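Local coordinates for protein GH59 galactosidase (Clostridium cellulolyticum, PDB 2V4V) that probably takes part in plant cell-wall polysaccharide breakdown as a multidomain glycoside hydrolase, and through the family 6 carbohydrate-binding module described here binds xylose, at residues 12-17 with 38-43; 17-22 with 30-35; 44-49 with 106-111; 54-59 with 90-95; 76-81 with 97-102. All blocks are in the same frame, centred on the assembly; numbering follows the deposited sequence. Where two conformers were deposited one is given.

Interaction 1: residues 12-17 with 38-43; sequences YSNQSG and YTVYNN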
# COMPACT_ATOMS: atom_id res chain seq x y z
N TYR A 12 -2.31 -7.09 -7.31
CA TYR A 12 -3.22 -6.01 -7.75
C TYR A 12 -4.08 -6.42 -8.95
O TYR A 12 -3.67 -7.23 -9.79
CB TYR A 12 -2.46 -4.73 -8.09
CG TYR A 12 -1.37 -4.96 -9.11
CD1 TYR A 12 -1.68 -5.09 -10.50
CD2 TYR A 12 -0.04 -5.06 -8.72
CE1 TYR A 12 -0.67 -5.31 -11.43
CE2 TYR A 12 0.98 -5.30 -9.67
CZ TYR A 12 0.65 -5.40 -10.99
OH TYR A 12 1.67 -5.61 -11.90
N SER A 13 -5.28 -5.85 -8.99
CA SER A 13 -6.18 -5.94 -10.15
C SER A 13 -5.77 -5.03 -11.31
O SER A 13 -6.03 -5.31 -12.48
CB SER A 13 -7.62 -5.57 -9.71
OG SER A 13 -7.98 -6.37 -8.57
N ASN A 14 -5.15 -3.90 -10.94
CA ASN A 14 -4.76 -2.86 -11.88
C ASN A 14 -3.62 -2.03 -11.26
O ASN A 14 -3.52 -1.97 -10.03
CB ASN A 14 -5.98 -1.96 -12.17
CG ASN A 14 -5.68 -0.82 -13.13
OD1 ASN A 14 -6.24 0.27 -13.00
ND2 ASN A 14 -4.79 -1.07 -14.10
N GLN A 15 -2.79 -1.40 -12.08
CA GLN A 15 -1.72 -0.54 -11.52
C GLN A 15 -1.40 0.58 -12.50
O GLN A 15 -1.65 0.45 -13.71
CB GLN A 15 -0.45 -1.35 -11.24
CG GLN A 15 0.12 -2.04 -12.48
CD GLN A 15 1.10 -1.19 -13.26
OE1 GLN A 15 1.57 -0.15 -12.79
NE2 GLN A 15 1.42 -1.64 -14.48
N SER A 16 -0.83 1.65 -11.96
CA SER A 16 -0.30 2.68 -12.82
C SER A 16 1.12 3.03 -12.39
O SER A 16 1.33 3.49 -11.24
CB SER A 16 -1.17 3.93 -12.74
OG SER A 16 -0.57 5.02 -13.41
N GLY A 17 2.06 2.77 -13.31
CA GLY A 17 3.43 3.30 -13.15
C GLY A 17 4.46 2.42 -12.45
O GLY A 17 5.64 2.79 -12.36
N TYR A 38 0.16 4.18 -8.56
CA TYR A 38 -0.76 3.51 -7.63
C TYR A 38 -0.99 2.05 -8.01
O TYR A 38 -0.68 1.63 -9.12
CB TYR A 38 -2.09 4.27 -7.54
CG TYR A 38 -2.87 4.34 -8.84
CD1 TYR A 38 -3.66 3.27 -9.28
CD2 TYR A 38 -2.82 5.50 -9.61
CE1 TYR A 38 -4.39 3.38 -10.49
CE2 TYR A 38 -3.56 5.61 -10.80
CZ TYR A 38 -4.34 4.55 -11.23
OH TYR A 38 -5.04 4.74 -12.43
N THR A 39 -1.51 1.29 -7.06
CA THR A 39 -1.99 -0.05 -7.36
C THR A 39 -3.43 -0.12 -6.87
O THR A 39 -3.83 0.64 -5.97
CB THR A 39 -1.15 -1.19 -6.68
OG1 THR A 39 -0.99 -0.92 -5.28
CG2 THR A 39 0.23 -1.32 -7.33
N VAL A 40 -4.17 -1.08 -7.42
CA VAL A 40 -5.61 -1.22 -7.13
C VAL A 40 -5.92 -2.69 -6.76
O VAL A 40 -5.43 -3.60 -7.44
CB VAL A 40 -6.48 -0.90 -8.37
CG1 VAL A 40 -7.99 -0.82 -7.92
CG2 VAL A 40 -5.99 0.33 -9.13
N TYR A 41 -6.72 -2.90 -5.71
CA TYR A 41 -7.12 -4.22 -5.28
C TYR A 41 -8.67 -4.27 -5.25
O TYR A 41 -9.24 -3.63 -4.47
CB TYR A 41 -6.48 -4.52 -3.89
CG TYR A 41 -4.98 -4.28 -3.94
CD1 TYR A 41 -4.46 -3.03 -3.80
CD2 TYR A 41 -4.13 -5.30 -4.25
CE1 TYR A 41 -3.13 -2.80 -3.95
CE2 TYR A 41 -2.80 -5.10 -4.35
CZ TYR A 41 -2.29 -3.85 -4.25
OH TYR A 41 -0.94 -3.64 -4.41
N ASN A 42 -9.26 -5.02 -6.19
CA ASN A 42 -10.71 -4.97 -6.34
C ASN A 42 -11.44 -5.76 -5.27
O ASN A 42 -10.96 -6.80 -4.78
CB ASN A 42 -11.15 -5.51 -7.70
CG ASN A 42 -10.75 -4.60 -8.86
OD1 ASN A 42 -10.20 -3.53 -8.68
ND2 ASN A 42 -11.02 -5.06 -10.09
N ASN A 43 -12.66 -5.29 -4.98
CA ASN A 43 -13.60 -6.09 -4.19
C ASN A 43 -13.04 -6.50 -2.84
O ASN A 43 -13.07 -7.70 -2.47
CB ASN A 43 -14.00 -7.34 -4.96
CG ASN A 43 -14.61 -7.03 -6.30
OD1 ASN A 43 -15.24 -5.98 -6.46
ND2 ASN A 43 -14.40 -7.92 -7.28

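Interaction 2: residues 17-22 with 30-35; sequences GIQTET and VGFVEN. With XYP (beta-D-xylopyranose), chain B.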
# COMPACT_ATOMS: atom_id res chain seq x y z
N GLY A 17 2.06 2.77 -13.31
CA GLY A 17 3.43 3.30 -13.15
C GLY A 17 4.46 2.42 -12.45
O GLY A 17 5.64 2.79 -12.36
N ILE A 18 4.03 1.27 -11.93
CA ILE A 18 4.94 0.46 -11.11
C ILE A 18 5.43 -0.81 -11.84
O ILE A 18 4.94 -1.14 -12.96
CB ILE A 18 4.33 0.19 -9.67
CG1 ILE A 18 3.04 -0.63 -9.71
CG2 ILE A 18 3.99 1.55 -9.00
CD1 ILE A 18 3.19 -2.13 -10.12
N GLN A 19 6.36 -1.53 -11.20
CA GLN A 19 6.79 -2.83 -11.73
C GLN A 19 7.04 -3.76 -10.58
O GLN A 19 7.51 -3.29 -9.53
CB GLN A 19 8.07 -2.70 -12.54
CG GLN A 19 8.02 -1.62 -13.59
CD GLN A 19 9.38 -1.35 -14.20
OE1 GLN A 19 10.17 -2.31 -14.42
NE2 GLN A 19 9.67 -0.06 -14.48
N THR A 20 6.66 -5.04 -10.75
CA THR A 20 6.93 -6.04 -9.73
C THR A 20 8.34 -6.59 -9.93
O THR A 20 8.84 -6.70 -11.07
CB THR A 20 5.95 -7.22 -9.82
OG1 THR A 20 5.88 -7.69 -11.17
CG2 THR A 20 4.56 -6.72 -9.35
N GLU A 21 8.95 -6.99 -8.82
CA GLU A 21 10.33 -7.49 -8.81
C GLU A 21 10.54 -8.47 -7.67
O GLU A 21 9.68 -8.58 -6.76
CB GLU A 21 11.34 -6.36 -8.72
CG GLU A 21 11.11 -5.54 -7.45
CD GLU A 21 12.12 -4.41 -7.25
OE1 GLU A 21 13.14 -4.30 -8.00
OE2 GLU A 21 11.88 -3.65 -6.28
N THR A 22 11.70 -9.15 -7.68
CA THR A 22 12.01 -10.16 -6.66
C THR A 22 12.22 -9.46 -5.33
O THR A 22 12.97 -8.50 -5.26
CB THR A 22 13.33 -10.87 -7.00
OG1 THR A 22 13.25 -11.38 -8.34
CG2 THR A 22 13.60 -12.04 -6.04
N VAL A 30 6.19 -4.63 -5.06
CA VAL A 30 5.89 -3.59 -6.00
C VAL A 30 6.96 -2.54 -5.78
O VAL A 30 7.10 -1.97 -4.67
CB VAL A 30 4.49 -3.01 -5.74
CG1 VAL A 30 4.33 -1.67 -6.36
CG2 VAL A 30 3.44 -3.98 -6.30
N GLY A 31 7.73 -2.31 -6.84
CA GLY A 31 8.78 -1.29 -6.81
C GLY A 31 8.65 -0.28 -7.95
O GLY A 31 7.64 -0.22 -8.64
N PHE A 32 9.72 0.48 -8.14
CA PHE A 32 9.74 1.58 -9.12
C PHE A 32 8.58 2.53 -8.88
O PHE A 32 7.87 2.92 -9.82
CB PHE A 32 9.76 1.01 -10.53
CG PHE A 32 10.86 -0.04 -10.72
CD1 PHE A 32 12.13 0.32 -11.28
CD2 PHE A 32 10.68 -1.34 -10.31
CE1 PHE A 32 13.13 -0.61 -11.41
CE2 PHE A 32 11.70 -2.26 -10.47
CZ PHE A 32 12.92 -1.89 -11.03
N VAL A 33 8.41 2.92 -7.59
CA VAL A 33 7.28 3.77 -7.17
C VAL A 33 7.73 5.21 -7.15
O VAL A 33 8.67 5.59 -6.42
CB VAL A 33 6.87 3.36 -5.76
CG1 VAL A 33 5.83 4.32 -5.22
CG2 VAL A 33 6.36 1.89 -5.75
N GLU A 34 7.01 6.02 -7.95
CA GLU A 34 7.22 7.45 -7.96
C GLU A 34 5.91 8.16 -7.62
O GLU A 34 4.80 7.56 -7.69
CB GLU A 34 7.74 7.95 -9.32
CG GLU A 34 9.12 7.40 -9.62
CD GLU A 34 9.66 7.96 -10.92
OE1 GLU A 34 10.10 9.15 -10.92
OE2 GLU A 34 9.67 7.21 -11.92
N ASN A 35 6.05 9.43 -7.22
CA ASN A 35 4.86 10.19 -6.83
C ASN A 35 3.75 10.09 -7.90
O ASN A 35 4.03 10.32 -9.08
CB ASN A 35 5.23 11.65 -6.66
CG ASN A 35 4.05 12.50 -6.23
OD1 ASN A 35 3.61 12.43 -5.07
ND2 ASN A 35 3.60 13.40 -7.13
O1 XYP B . 16.79 0.10 -8.92
C1 XYP B . 15.43 0.15 -8.52
C2 XYP B . 15.25 -0.97 -7.50
C3 XYP B . 13.82 -0.96 -6.99
C4 XYP B . 13.42 0.45 -6.55
C5 XYP B . 13.77 1.47 -7.64
O2 XYP B . 15.44 -2.25 -8.08
O3 XYP B . 13.67 -1.87 -5.91
O4 XYP B . 12.03 0.53 -6.30
O5 XYP B . 15.14 1.37 -7.96

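Interaction 3: residues 44-49 with 106-111; sequences VDFGDG and HDVYLV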
# COMPACT_ATOMS: atom_id res chain seq x y z
N VAL A 44 -12.49 -5.53 -2.13
CA VAL A 44 -12.03 -5.78 -0.78
C VAL A 44 -13.21 -5.57 0.19
O VAL A 44 -13.89 -4.54 0.14
CB VAL A 44 -10.88 -4.84 -0.39
CG1 VAL A 44 -10.48 -5.06 1.04
CG2 VAL A 44 -9.64 -5.03 -1.32
N ASP A 45 -13.42 -6.56 1.05
CA ASP A 45 -14.55 -6.52 1.98
C ASP A 45 -14.06 -6.06 3.35
O ASP A 45 -13.28 -6.75 4.00
CB ASP A 45 -15.18 -7.92 2.09
CG ASP A 45 -16.48 -7.94 2.90
OD1 ASP A 45 -16.91 -6.90 3.46
OD2 ASP A 45 -17.06 -9.05 2.96
N PHE A 46 -14.50 -4.86 3.75
CA PHE A 46 -14.16 -4.30 5.03
C PHE A 46 -15.06 -4.73 6.17
O PHE A 46 -14.76 -4.43 7.34
CB PHE A 46 -14.22 -2.77 4.96
CG PHE A 46 -13.07 -2.19 4.21
CD1 PHE A 46 -11.88 -1.88 4.88
CD2 PHE A 46 -13.13 -2.10 2.79
CE1 PHE A 46 -10.77 -1.38 4.16
CE2 PHE A 46 -12.07 -1.61 2.07
CZ PHE A 46 -10.88 -1.24 2.74
N GLY A 47 -16.16 -5.41 5.85
CA GLY A 47 -17.19 -5.71 6.87
C GLY A 47 -17.55 -4.45 7.65
O GLY A 47 -17.71 -3.36 7.07
N ASP A 48 -17.59 -4.58 8.97
CA ASP A 48 -17.82 -3.44 9.85
C ASP A 48 -16.87 -3.61 11.03
O ASP A 48 -17.09 -4.48 11.89
CB ASP A 48 -19.30 -3.42 10.30
CG ASP A 48 -19.54 -2.64 11.59
OD1 ASP A 48 -20.14 -3.25 12.52
OD2 ASP A 48 -19.15 -1.45 11.66
N GLY A 49 -15.80 -2.82 11.06
CA GLY A 49 -14.83 -2.97 12.16
C GLY A 49 -13.44 -2.39 11.93
O GLY A 49 -12.63 -2.43 12.86
N HIS A 106 -15.26 -2.51 -1.36
CA HIS A 106 -14.74 -1.41 -2.14
C HIS A 106 -13.49 -1.82 -2.88
O HIS A 106 -12.79 -2.72 -2.43
CB HIS A 106 -14.39 -0.27 -1.19
CG HIS A 106 -15.61 0.35 -0.59
ND1 HIS A 106 -16.11 0.04 0.66
CD2 HIS A 106 -16.45 1.26 -1.12
CE1 HIS A 106 -17.21 0.75 0.88
NE2 HIS A 106 -17.45 1.49 -0.19
N ASP A 107 -13.22 -1.16 -4.01
CA ASP A 107 -11.90 -1.37 -4.63
C ASP A 107 -10.92 -0.44 -3.91
O ASP A 107 -11.19 0.76 -3.72
CB ASP A 107 -11.89 -1.04 -6.11
CG ASP A 107 -12.93 -1.84 -6.91
OD1 ASP A 107 -13.26 -2.98 -6.52
OD2 ASP A 107 -13.37 -1.31 -7.95
N VAL A 108 -9.76 -1.00 -3.52
CA VAL A 108 -8.85 -0.22 -2.71
C VAL A 108 -7.72 0.28 -3.61
O VAL A 108 -7.02 -0.55 -4.22
CB VAL A 108 -8.28 -1.05 -1.53
CG1 VAL A 108 -7.11 -0.34 -0.91
CG2 VAL A 108 -9.36 -1.28 -0.46
N TYR A 109 -7.53 1.61 -3.65
CA TYR A 109 -6.40 2.21 -4.38
C TYR A 109 -5.36 2.62 -3.38
O TYR A 109 -5.66 3.43 -2.49
CB TYR A 109 -6.85 3.47 -5.15
CG TYR A 109 -7.69 3.11 -6.35
CD1 TYR A 109 -7.22 3.30 -7.66
CD2 TYR A 109 -8.99 2.57 -6.18
CE1 TYR A 109 -8.01 2.97 -8.78
CE2 TYR A 109 -9.77 2.23 -7.28
CZ TYR A 109 -9.28 2.43 -8.57
OH TYR A 109 -10.10 2.09 -9.65
N LEU A 110 -4.15 2.07 -3.54
CA LEU A 110 -3.01 2.56 -2.77
C LEU A 110 -2.25 3.53 -3.68
O LEU A 110 -1.67 3.12 -4.68
CB LEU A 110 -2.14 1.41 -2.29
CG LEU A 110 -2.84 0.31 -1.47
CD1 LEU A 110 -1.78 -0.67 -1.03
CD2 LEU A 110 -3.57 0.94 -0.25
N VAL A 111 -2.30 4.82 -3.34
CA VAL A 111 -1.80 5.90 -4.18
C VAL A 111 -0.55 6.45 -3.51
O VAL A 111 -0.55 6.82 -2.34
CB VAL A 111 -2.85 7.02 -4.40
CG1 VAL A 111 -2.28 8.09 -5.34
CG2 VAL A 111 -4.16 6.42 -4.98

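Interaction 4: residues 54-59 with 90-95; sequences QARVAS and QTYTDA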
# COMPACT_ATOMS: atom_id res chain seq x y z
N GLN A 54 -1.52 -1.82 7.90
CA GLN A 54 -0.13 -2.20 8.10
C GLN A 54 0.44 -2.56 6.75
O GLN A 54 -0.16 -3.37 6.02
CB GLN A 54 -0.07 -3.40 9.07
CG GLN A 54 1.31 -3.97 9.37
CD GLN A 54 1.23 -5.32 10.09
OE1 GLN A 54 0.17 -5.97 10.13
NE2 GLN A 54 2.36 -5.77 10.63
N ALA A 55 1.57 -1.94 6.41
CA ALA A 55 2.23 -2.25 5.13
C ALA A 55 3.68 -2.66 5.35
O ALA A 55 4.39 -2.07 6.18
CB ALA A 55 2.19 -1.03 4.22
N ARG A 56 4.10 -3.70 4.61
CA ARG A 56 5.48 -4.19 4.71
C ARG A 56 6.31 -3.52 3.60
O ARG A 56 6.08 -3.79 2.44
CB ARG A 56 5.48 -5.72 4.54
CG ARG A 56 6.80 -6.38 4.79
CD ARG A 56 7.15 -6.31 6.29
NE ARG A 56 8.45 -6.92 6.51
CZ ARG A 56 9.12 -6.89 7.66
NH1 ARG A 56 8.58 -6.29 8.74
NH2 ARG A 56 10.33 -7.46 7.73
N VAL A 57 7.19 -2.60 4.00
CA VAL A 57 7.80 -1.67 3.05
C VAL A 57 9.31 -1.53 3.23
O VAL A 57 9.84 -1.75 4.34
CB VAL A 57 7.22 -0.25 3.22
CG1 VAL A 57 5.80 -0.17 2.59
CG2 VAL A 57 7.21 0.13 4.70
N ALA A 58 9.99 -1.19 2.14
CA ALA A 58 11.45 -0.95 2.18
C ALA A 58 11.73 0.36 1.42
O ALA A 58 10.97 0.72 0.50
CB ALA A 58 12.20 -2.08 1.48
N SER A 59 12.80 1.07 1.79
CA SER A 59 13.14 2.23 0.98
C SER A 59 14.59 2.64 1.18
O SER A 59 15.02 2.80 2.36
CB SER A 59 12.28 3.45 1.38
OG SER A 59 12.76 4.61 0.73
N GLN A 90 15.75 -3.44 -0.18
CA GLN A 90 15.29 -4.80 0.17
C GLN A 90 15.45 -5.15 1.66
O GLN A 90 15.50 -6.33 2.01
CB GLN A 90 15.98 -5.85 -0.74
CG GLN A 90 15.65 -5.69 -2.23
CD GLN A 90 14.17 -6.02 -2.54
OE1 GLN A 90 13.48 -6.70 -1.76
NE2 GLN A 90 13.69 -5.55 -3.69
N THR A 91 15.45 -4.12 2.53
CA THR A 91 15.35 -4.30 3.97
C THR A 91 14.02 -3.70 4.40
O THR A 91 13.83 -2.49 4.24
CB THR A 91 16.49 -3.56 4.65
OG1 THR A 91 17.74 -4.16 4.27
CG2 THR A 91 16.30 -3.56 6.18
N TYR A 92 13.11 -4.57 4.83
CA TYR A 92 11.70 -4.18 5.07
C TYR A 92 11.42 -3.90 6.54
O TYR A 92 12.10 -4.41 7.44
CB TYR A 92 10.71 -5.22 4.52
CG TYR A 92 10.80 -5.34 3.01
CD1 TYR A 92 9.82 -4.79 2.19
CD2 TYR A 92 11.93 -5.96 2.40
CE1 TYR A 92 9.90 -4.87 0.82
CE2 TYR A 92 12.02 -6.05 1.00
CZ TYR A 92 11.01 -5.47 0.21
OH TYR A 92 11.05 -5.52 -1.19
N THR A 93 10.38 -3.11 6.73
CA THR A 93 9.84 -2.84 8.06
C THR A 93 8.31 -2.68 7.95
O THR A 93 7.77 -2.83 6.85
CB THR A 93 10.47 -1.59 8.64
OG1 THR A 93 10.23 -1.54 10.06
CG2 THR A 93 10.00 -0.33 7.91
N ASP A 94 7.64 -2.46 9.08
CA ASP A 94 6.19 -2.27 9.09
C ASP A 94 5.86 -0.78 9.20
O ASP A 94 6.26 -0.09 10.16
CB ASP A 94 5.55 -3.00 10.27
CG ASP A 94 5.64 -4.53 10.20
OD1 ASP A 94 5.92 -5.13 9.13
OD2 ASP A 94 5.34 -5.15 11.24
N ALA A 95 5.11 -0.29 8.22
CA ALA A 95 4.58 1.08 8.29
C ALA A 95 3.13 0.92 8.70
O ALA A 95 2.45 -0.05 8.27
CB ALA A 95 4.72 1.78 6.93

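Interaction 5: residues 76-81 with 97-102; sequences TLIGTC and CTVSGV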
# COMPACT_ATOMS: atom_id res chain seq x y z
N THR A 76 -12.48 8.90 -2.20
CA THR A 76 -12.50 9.17 -0.78
C THR A 76 -11.29 8.56 -0.06
O THR A 76 -11.03 7.37 -0.19
CB THR A 76 -13.77 8.58 -0.19
OG1 THR A 76 -14.87 9.10 -0.95
CG2 THR A 76 -13.97 8.98 1.29
N LEU A 77 -10.61 9.41 0.71
CA LEU A 77 -9.44 9.00 1.49
C LEU A 77 -9.87 8.39 2.81
O LEU A 77 -10.69 8.98 3.53
CB LEU A 77 -8.56 10.25 1.75
CG LEU A 77 -7.18 10.05 2.42
CD1 LEU A 77 -6.18 9.25 1.56
CD2 LEU A 77 -6.61 11.39 2.75
N ILE A 78 -9.30 7.23 3.16
CA ILE A 78 -9.62 6.63 4.46
C ILE A 78 -8.40 6.50 5.37
O ILE A 78 -8.54 6.18 6.55
CB ILE A 78 -10.37 5.29 4.34
CG1 ILE A 78 -9.45 4.24 3.69
CG2 ILE A 78 -11.63 5.51 3.57
CD1 ILE A 78 -10.00 2.81 3.70
N GLY A 79 -7.20 6.80 4.84
CA GLY A 79 -6.03 6.86 5.69
C GLY A 79 -4.82 7.23 4.88
O GLY A 79 -4.85 7.09 3.65
N THR A 80 -3.74 7.66 5.55
CA THR A 80 -2.50 8.00 4.86
C THR A 80 -1.40 7.38 5.69
O THR A 80 -1.20 7.76 6.87
CB THR A 80 -2.31 9.55 4.80
OG1 THR A 80 -3.43 10.13 4.10
CG2 THR A 80 -1.04 9.89 4.01
N CYS A 81 -0.70 6.41 5.09
CA CYS A 81 0.28 5.62 5.85
C CYS A 81 1.66 6.22 5.60
O CYS A 81 2.15 6.18 4.46
CB CYS A 81 0.30 4.20 5.32
SG CYS A 81 1.25 3.11 6.43
N CYS A 97 -0.79 2.91 10.07
CA CYS A 97 -1.61 4.10 10.30
C CYS A 97 -3.03 3.71 10.72
O CYS A 97 -3.46 2.53 10.59
CB CYS A 97 -1.67 5.01 9.07
SG CYS A 97 -2.52 4.20 7.65
N THR A 98 -3.74 4.70 11.26
CA THR A 98 -5.14 4.48 11.51
C THR A 98 -5.96 4.67 10.23
O THR A 98 -5.53 5.31 9.26
CB THR A 98 -5.66 5.46 12.58
OG1 THR A 98 -5.42 6.80 12.16
CG2 THR A 98 -4.98 5.19 13.93
N VAL A 99 -7.17 4.14 10.25
CA VAL A 99 -8.05 4.19 9.08
C VAL A 99 -9.42 4.59 9.58
O VAL A 99 -9.85 4.13 10.65
CB VAL A 99 -8.08 2.80 8.41
CG1 VAL A 99 -9.16 2.65 7.34
CG2 VAL A 99 -6.67 2.60 7.79
N SER A 100 -10.05 5.50 8.84
CA SER A 100 -11.43 5.95 9.13
C SER A 100 -12.41 4.80 9.00
O SER A 100 -12.19 3.88 8.22
CB SER A 100 -11.84 7.01 8.12
OG SER A 100 -11.02 8.18 8.27
N GLY A 101 -13.51 4.90 9.73
CA GLY A 101 -14.48 3.83 9.66
C GLY A 101 -15.10 3.72 8.28
O GLY A 101 -15.53 4.73 7.66
N VAL A 102 -15.18 2.47 7.81
CA VAL A 102 -15.84 2.20 6.55
C VAL A 102 -16.54 0.85 6.59
O VAL A 102 -16.25 0.01 7.46
CB VAL A 102 -14.87 2.37 5.36
CG1 VAL A 102 -14.14 1.12 5.10
CG2 VAL A 102 -15.66 2.79 4.13
O HOH W 1 -8.51 8.75 8.53
O HOH W 2 -4.46 7.77 8.46

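Interaction 1: residues 12-17 with 38-43
Tyr-12 lies against Val-40 and Tyr-41 where the outermost strand of the five-stranded sheet, 14-16, starts to pair antiparallel with strand 38-48 in this beta-sandwich module. Its CB rests 3.2 Å from Val-40 O and also packs on Tyr-41 CE2, and the ring, its CG lodged between backbone N and carbonyl carbon (chi1 55°), leads away from strand 38-48 with CD2 still close to Thr-39 CG2. The Tyr-41 hydroxyl takes the proton of Thr-39 OG1 and also bonds to Ala-9 O. A classic beta bulge follows, since Ser-13 and Asn-14 both face Val-40. Ser-13 N donates to Val-40 O at 2.7 Å, while Ser-13 OG, beside its own backbone N, accepts from Asn-42 N at 3.0 Å and so extends the ladder by a side-chain rung. Asn-14 O then receives Val-40 N, with Asn-14 CB 3.8 Å from Val-40 CG2. Gln-15 pairs with Thr-39 without backbone bonds; its CB covers the centre of one face of the Tyr-12 ring. Ser-16 and Tyr-38 exchange two backbone bonds. On the Asn-14 side of the sheet, Ser-16 CB sits over the Tyr-38 ring, 3.7 Å from its centroid in a CH-pi contact.

Interaction 2: residues 17-22 with 30-35
Phe-32 is held between a protein amide and a sugar: the side-chain amide of Gln-19 stacks on one face of its ring, the two planes only 7° apart, and beta-D-xylopyranose lies over the opposite face. This aromatic platform stands at the end of the antiparallel hairpin 19-22/28-31, part of the xylose pocket of the family 6 carbohydrate-binding module. Gln-19 reaches the ring through a chain extended beyond CG, with OE1 above the ring centre, while its CB touches Phe-32 CD2 at 3.7 Å. Gln-19 and Gly-31 form a hydrogen-bonded pair: Gln-19 N donates to Gly-31 O at 3.1 Å, and Gly-31 N returns a bond of 2.9 Å to Gln-19 O. Gly-31 has no side chain to crowd the Glu-21 carboxylate, which passes close to its CA. Ile-18, just before the strand, sets CG1 against Val-30 CG1 at 3.7 Å and CG2 beside Val-33 CG2; Ile-18 and Val-33 are both buried and point the same way.

Glu-21 grips the sugar at its O2 and O3 hydroxyls, OE1 accepting from O2 at 3.1 Å and OE2 bonding to O3 at 2.6 Å. Asp-29 brings a like charge near OE2, which might raise the affinity of this carboxylate for a proton. Trp-89, Tyr-118 and Asn-121 complete the site, Asn-121 ND2 also bonding to the xylose. Just past the hairpin strand the backbone of Phe-32 adopts positive phi (54°), and its N donates to xylose O4 at 3.0 Å.

Interaction 3: residues 44-49 with 106-111
Within the beta-sandwich, strand 38-48 pairs with strand 105-113, and past the corner at Asn-43 Val-44 and His-106 make the one bridge between segments 44-49 and 106-111. They form an antiparallel hydrogen-bonded pair: Val-44 N donates to His-106 O at 2.8 Å, and His-106 N donates to Val-44 O at 2.9 Å. The short axes of 44-48 and 106-111 run 108° apart, and the backbone pairing continues with Phe-46 and Gly-47 bonded to Gly-104.

Val-108 is the meeting point of the side chains. Its CG2 branch, set beside the backbone N, contacts Val-44 CG2 at 3.9 Å and the tip of the Phe-46 ring, CZ, at 3.5 Å. The methyl comes to the edge of the aromatic ring, near its plane, and touches CE2 as well as CZ. CE2 is also the ring atom closest to His-106 CB, at 4.2 Å. Phe-46 thus packs over the Val-44/His-106 bridge and Val-108, buried against Leu-70 of strand 64-70 and set edge-to-face with Phe-127. Directly after Val-44, Asp-45 closes an Asx turn, its OD1 accepting from Gly-47 N at 2.9 Å from above the carboxylate plane. Phe-46 O is bonded to the Tyr-4 hydroxyl. A sharply turned strand whose hydrophobic side chains pack between the sheets suits the end of a jelly-roll beta-sandwich, the fold of family 6 modules.

Interaction 4: residues 54-59 with 90-95
Val-57 and Ala-95 make one tight side of this antiparallel pairing of strands 52-59 and 91-98, with Val-57 CG2 resting 3.7 Å from Ala-95 CB on the face that also carries Ala-55. This face packs beside Leu-122 of the neighbouring strand, and Ala-95 touches Cys-81 of the facing sheet. The N and O atoms of Ala-55 and Ala-95 bond reciprocally, as do those of Val-57 and Thr-93. A second packed patch lies on the Arg-56 side, where Ala-58 CB sits over the centre of the Tyr-92 ring, 3.6 Å from the centroid and 8° off its normal, a CH-pi contact. The ring OH bonds to Gln-90 OE1.

Gln-54, Arg-56 and Asp-94 are partly exposed and polar. Arg-56, bent at chi2 (70°), lays its guanidinium over the Tyr-92 and Thr-93 backbone and sends NH1 to Asp-94 OD1 at 2.9 Å; the acceptor lies in the guanidinium plane but is met from above the carboxylate. Gln-54 NE2 reaches the other oxygen, OD2, only weakly at 3.1 Å. Because NH2 of Arg-56 is also salt-bridged to Glu-25, the cation is shared by two acids, which probably keeps all three charged and ties the loop at Glu-25 to this sheet.

Interaction 5: residues 76-81 with 97-102
Ile-78 crosses Val-99 at a slant, and its CB, CG1 and CD1 in turn meet one valine methyl. Its CB lies 4.2 Å from Val-99 CG1; CG1, placed between the backbone N and the carbonyl carbon (chi1 66°), draws in to 4.0 Å of the same methyl; and the terminal CD1 comes nearest, at 3.7 Å. Ile-78 also packs on Ile-68 and Leu-70, and Val-99 on Phe-53, so the pair is continuous with the hydrophobic interior.

The backbones run antiparallel but make a single direct bond, Ser-100 N to Ile-78 O at 2.8 Å. A water gives a second proton to Ile-78 O and also bonds Ser-100 OG. Nearer Cys-97, a second water replaces a direct rung: it accepts from Thr-80 N and donates to Thr-98 O at 2.8 Å. Gly-79 brings no side chain between its backbone and Thr-98 O, where a CB would clash. Further along, Cys-97 turns its SG to Cys-81, 3.7 Å from CB, while the two sulfurs, Cys-81 SG and Cys-97 SG, stand 4.1 Å apart, so they are packed as thiols and not joined as a disulfide. Strand 77-83 is outermost in the five-stranded sheet and 91-98 in the four-stranded one: their partly water-mediated meeting is the closed edge of a beta-sandwich.

How the interactions relate
The five contacts spread over one beta-sandwich. Interactions 1 and 3 follow each other along strand 38-48, their centres about 12 Å apart, and build one flank of the five-stranded sheet. Interaction 2 is formed by the chain between the segments of interaction 1 and touches it through Ile-18 and Thr-39, so the sugar-binding hairpin packs against the edge of that sheet. Interactions 4 and 5 share strand 91-98 and alternate along the chain, joining the four-stranded sheet to the edge of the other. Interaction 5 packs against interaction 3 through Phe-46 and Val-102, whereas interactions 2 and 5 lie about 23 Å apart between centres, placing the xylose site at the far end of the module.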